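Local atomic coordinates of oxidoreductase (PDB entry 3KA7), a protein that binds flavin-adenine dinucleotide and probably works as an oxidoreductase of the flavin-containing amine oxidase family. Residues Met119-Ala122 with Leu123-Val126; Ser144-Asp148 with Glu149-Lys153. All blocks are in the same frame, centred on the assembly; numbering follows the deposited sequence.

Contact 1: residues Met119-Ala122 with Leu123-Val126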
loop_
_atom_site.group_PDB
_atom_site.type_symbol
_atom_site.label_atom_id
_atom_site.label_comp_id
_atom_site.label_asym_id
_atom_site.label_seq_id
_atom_site.Cartn_x
_atom_site.Cartn_y
_atom_site.Cartn_z
HETATM N N MSE A 119 7.953 -31.047 -3.356
HETATM C CA MSE A 119 6.755 -31.832 -3.124
HETATM C C MSE A 119 6.106 -31.437 -1.798
HETATM O O MSE A 119 4.886 -31.434 -1.684
HETATM C CB MSE A 119 7.055 -33.343 -3.159
HETATM C CG MSE A 119 7.421 -33.896 -4.543
HETATM SE SE MSE A 119 6.207 -33.394 -5.980
HETATM C CE MSE A 119 7.143 -31.830 -6.626
ATOM N N LYS A 120 6.910 -31.107 -0.793
ATOM C CA LYS A 120 6.326 -30.659 0.468
ATOM C C LYS A 120 5.531 -29.376 0.217
ATOM O O LYS A 120 4.386 -29.249 0.659
ATOM C CB LYS A 120 7.393 -30.465 1.554
ATOM C CG LYS A 120 6.808 -30.281 2.970
ATOM C CD LYS A 120 7.872 -30.383 4.045
ATOM C CE LYS A 120 7.268 -30.147 5.420
ATOM N NZ LYS A 120 8.292 -30.320 6.493
ATOM N N ILE A 121 6.121 -28.445 -0.519
ATOM C CA ILE A 121 5.422 -27.189 -0.806
ATOM C C ILE A 121 4.140 -27.445 -1.602
ATOM O O ILE A 121 3.103 -26.839 -1.331
ATOM C CB ILE A 121 6.340 -26.178 -1.542
ATOM C CG1 ILE A 121 7.461 -25.666 -0.616
ATOM C CG2 ILE A 121 5.525 -25.037 -2.133
ATOM C CD1 ILE A 121 7.016 -24.995 0.696
ATOM N N ALA A 122 4.203 -28.339 -2.589
ATOM C CA ALA A 122 3.005 -28.718 -3.357
ATOM C C ALA A 122 1.866 -29.148 -2.441
ATOM O O ALA A 122 0.722 -28.744 -2.650
ATOM C CB ALA A 122 3.307 -29.840 -4.352
ATOM N N LEU A 123 2.163 -29.984 -1.446
ATOM C CA LEU A 123 1.100 -30.435 -0.537
ATOM C C LEU A 123 0.630 -29.342 0.411
ATOM O O LEU A 123 -0.564 -29.225 0.686
ATOM C CB LEU A 123 1.489 -31.696 0.223
ATOM C CG LEU A 123 0.982 -32.876 -0.613
ATOM C CD1 LEU A 123 1.718 -34.117 -0.317
ATOM C CD2 LEU A 123 -0.508 -33.101 -0.465
ATOM N N LEU A 124 1.559 -28.536 0.893
ATOM C CA LEU A 124 1.180 -27.390 1.733
ATOM C C LEU A 124 0.280 -26.419 0.958
ATOM O O LEU A 124 -0.600 -25.803 1.521
ATOM C CB LEU A 124 2.415 -26.674 2.274
ATOM C CG LEU A 124 3.199 -27.435 3.358
ATOM C CD1 LEU A 124 4.551 -26.758 3.612
ATOM C CD2 LEU A 124 2.389 -27.603 4.661
ATOM N N ILE A 125 0.515 -26.276 -0.342
ATOM C CA ILE A 125 -0.337 -25.421 -1.163
ATOM C C ILE A 125 -1.808 -25.853 -1.105
ATOM O O ILE A 125 -2.726 -25.024 -1.198
ATOM C CB ILE A 125 0.198 -25.383 -2.614
ATOM C CG1 ILE A 125 1.418 -24.461 -2.661
ATOM C CG2 ILE A 125 -0.865 -24.938 -3.590
ATOM C CD1 ILE A 125 1.118 -22.983 -2.472
ATOM N N VAL A 126 -2.020 -27.151 -0.911
ATOM C CA VAL A 126 -3.359 -27.706 -0.746
ATOM C C VAL A 126 -3.819 -27.588 0.713
ATOM O O VAL A 126 -4.895 -27.050 1.006
ATOM C CB VAL A 126 -3.385 -29.183 -1.203
ATOM C CG1 VAL A 126 -4.772 -29.812 -1.015
ATOM C CG2 VAL A 126 -2.963 -29.270 -2.669
#

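Contact 2: residues Ser144-Asp148 with Glu149-Lys153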
loop_
_atom_site.group_PDB
_atom_site.type_symbol
_atom_site.label_atom_id
_atom_site.label_comp_id
_atom_site.label_asym_id
_atom_site.label_seq_id
_atom_site.Cartn_x
_atom_site.Cartn_y
_atom_site.Cartn_z
ATOM N N SER A 144 10.146 -23.868 9.991
ATOM C CA SER A 144 9.640 -25.103 10.591
ATOM C C SER A 144 9.305 -26.136 9.505
ATOM O O SER A 144 9.185 -27.333 9.789
ATOM C CB SER A 144 8.416 -24.814 11.471
ATOM O OG SER A 144 7.255 -24.556 10.681
ATOM N N GLN A 145 9.170 -25.671 8.260
ATOM C CA GLN A 145 8.735 -26.524 7.145
ATOM C C GLN A 145 9.868 -26.973 6.211
ATOM O O GLN A 145 9.928 -28.142 5.804
ATOM C CB GLN A 145 7.668 -25.806 6.311
ATOM C CG GLN A 145 6.397 -25.510 7.095
ATOM C CD GLN A 145 5.850 -26.759 7.723
ATOM O OE1 GLN A 145 5.494 -27.706 7.025
ATOM N NE2 GLN A 145 5.791 -26.782 9.050
ATOM N N VAL A 146 10.735 -26.029 5.854
ATOM C CA VAL A 146 11.815 -26.246 4.891
ATOM C C VAL A 146 13.066 -25.477 5.348
ATOM O O VAL A 146 12.967 -24.303 5.722
ATOM C CB VAL A 146 11.404 -25.742 3.479
ATOM C CG1 VAL A 146 12.573 -25.867 2.506
ATOM C CG2 VAL A 146 10.172 -26.500 2.972
ATOM N N SER A 147 14.230 -26.130 5.323
ATOM C CA SER A 147 15.475 -25.504 5.803
ATOM C C SER A 147 16.189 -24.646 4.742
ATOM O O SER A 147 16.965 -23.754 5.078
ATOM C CB SER A 147 16.439 -26.549 6.382
ATOM O OG SER A 147 17.084 -27.297 5.353
ATOM N N ASP A 148 15.907 -24.903 3.471
ATOM C CA ASP A 148 16.509 -24.142 2.368
ATOM C C ASP A 148 16.322 -22.625 2.543
ATOM O O ASP A 148 15.198 -22.119 2.578
ATOM C CB ASP A 148 15.913 -24.608 1.036
ATOM C CG ASP A 148 16.697 -24.112 -0.185
ATOM O OD1 ASP A 148 17.374 -23.056 -0.125
ATOM O OD2 ASP A 148 16.604 -24.783 -1.229
ATOM N N GLU A 149 17.437 -21.906 2.644
ATOM C CA GLU A 149 17.399 -20.461 2.825
ATOM C C GLU A 149 16.683 -19.711 1.691
ATOM O O GLU A 149 16.237 -18.577 1.895
ATOM C CB GLU A 149 18.819 -19.909 3.004
ATOM C CG GLU A 149 18.864 -18.399 3.239
ATOM C CD GLU A 149 20.280 -17.831 3.253
ATOM O OE1 GLU A 149 21.061 -18.111 2.304
ATOM O OE2 GLU A 149 20.604 -17.087 4.207
ATOM N N TRP A 150 16.584 -20.325 0.511
ATOM C CA TRP A 150 15.860 -19.724 -0.622
ATOM C C TRP A 150 14.475 -19.219 -0.229
ATOM O O TRP A 150 14.073 -18.116 -0.600
ATOM C CB TRP A 150 15.739 -20.716 -1.787
ATOM C CG TRP A 150 14.599 -20.456 -2.776
ATOM C CD1 TRP A 150 13.599 -21.328 -3.121
ATOM C CD2 TRP A 150 14.360 -19.260 -3.536
ATOM N NE1 TRP A 150 12.754 -20.749 -4.036
ATOM C CE2 TRP A 150 13.203 -19.483 -4.315
ATOM C CE3 TRP A 150 15.007 -18.020 -3.626
ATOM C CZ2 TRP A 150 12.677 -18.514 -5.173
ATOM C CZ3 TRP A 150 14.486 -17.058 -4.484
ATOM C CH2 TRP A 150 13.336 -17.314 -5.248
ATOM N N LEU A 151 13.732 -20.022 0.521
ATOM C CA LEU A 151 12.383 -19.603 0.853
ATOM C C LEU A 151 12.369 -18.359 1.747
ATOM O O LEU A 151 11.441 -17.552 1.647
ATOM C CB LEU A 151 11.569 -20.741 1.484
ATOM C CG LEU A 151 11.274 -21.931 0.576
ATOM C CD1 LEU A 151 10.302 -22.877 1.316
ATOM C CD2 LEU A 151 10.701 -21.468 -0.763
ATOM N N ILE A 152 13.375 -18.201 2.611
ATOM C CA ILE A 152 13.450 -17.003 3.471
ATOM C C ILE A 152 13.829 -15.766 2.656
ATOM O O ILE A 152 13.242 -14.696 2.834
ATOM C CB ILE A 152 14.406 -17.179 4.674
ATOM C CG1 ILE A 152 13.915 -18.327 5.573
ATOM C CG2 ILE A 152 14.463 -15.904 5.500
ATOM C CD1 ILE A 152 12.468 -18.170 6.004
ATOM N N LYS A 153 14.791 -15.913 1.748
ATOM C CA LYS A 153 15.139 -14.799 0.852
ATOM C C LYS A 153 13.924 -14.382 0.025
ATOM O O LYS A 153 13.639 -13.185 -0.130
ATOM C CB LYS A 153 16.278 -15.189 -0.096
ATOM C CG LYS A 153 17.494 -15.718 0.615
ATOM C CD LYS A 153 18.091 -14.680 1.515
ATOM C CE LYS A 153 18.945 -13.711 0.734
ATOM N NZ LYS A 153 19.702 -12.799 1.650
#

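Contact 1: residues Met119-Ala122 with Leu123-Val126
Met119 to Val126 run on as one length of alpha-helix, and three successive i to i+4 bonds join Met119, Lys120 and Ile121 to Leu123, Leu124 and Ile125: Leu123 N to Met119 O, Leu124 N to Lys120 O at 2.9 Å, and Ile125 N to Ile121 O at 2.8 Å. The bond to Lys120 O is the straightest of the three, with an N-H...O angle of 167°. Around it the side chain of Leu124 bends back over the preceding turn. Its CG sits beside its own backbone N, chi1 -71°, which brings that carbon to 3.5 Å from Lys120 O and sets CD1 at 4.2 Å from Lys120 CG. The same methyl, Leu124 CD1, also meets Ile121 CD1 at 4.2 Å, end against end. Leu124 also packs on Trp141 of helix 138-145. One turn apart, Ile121 and Ile125 pass each other at a slant, with Ile121 CG2 4.2 Å from Ile125 CG1. Ile121 is the buried residue here and also packs on Phe109, Pro110 and Leu113, whereas Lys120 extends fully, its NZ hydrogen-bonded to Gln145 O. Selenomethionine Met119 turns its selenium end away from the next turn. Such i/i+3 and i/i+4 packing is that of a regular alpha-helix on the protein surface, here helix 115-127, with Ile121 buried and most of its neighbours exposed.

Contact 2: residues Ser144-Asp148 with Glu149-Lys153
Asp148 and Trp150 meet where a helix begins: Asp148 is the N-cap residue of helix 149-163, and its carboxylate reaches forward to the backbone of Trp150. OD1 accepts from Trp150 N at 2.9 Å with an N-H...O angle of 163°, the amide coming from above the carboxylate plane. With CG anti to the backbone N (chi1 -167°), the carboxylate is swung forward over the first turn. There OD1 also lies 3.3 Å from Trp150 CB, where the two side chains slant across each other, the carboxylate plane turned 64° from that of the indole. The ring leads away from the cap and touches Val86 and Val88 of strand 85-89 and the loop residues Leu113 and Tyr303, and its NE1 is bonded to Phe109 O. A negative carboxylate at this end would be expected to suit the helix dipole. The main chain of Asp148 takes part too, its O receiving Leu151 N in a longer bond of 3.3 Å, the donor well above the carbonyl plane. Next to the cap, Val146 and Leu151, both buried, cross at about a right angle and join the turn between helices 138-145 and 149-163 to the first turn of the latter. Ile142 adds to this patch from the earlier helix. One methyl of the leucine does the touching, resting against the valine branch: Leu151 CD1 lies 3.8 Å from Val146 CB and 3.9 Å from Val146 CG1.

Contact 1 comes first along the chain, inside helix 115-127; contact 2 follows where helix 138-145 gives way to helix 149-163, with the two centres about 14 Å apart. They meet directly. The hydrogen bond between Lys120 NZ and Gln145 O, near the end of helix 138-145, measures 2.8 Å, while Ile121 CD1 packs on Leu151 CD1 at 4.0 Å and on Val146 CG2 at 4.2 Å. Lys120, Ile121 and Leu124 thus join helix 115-127 to the connection between the next two helices, and the three consecutive helices make one packed unit. It sits on the periphery of the chain, away from the FAD-binding residues, consistent with plain structural packing.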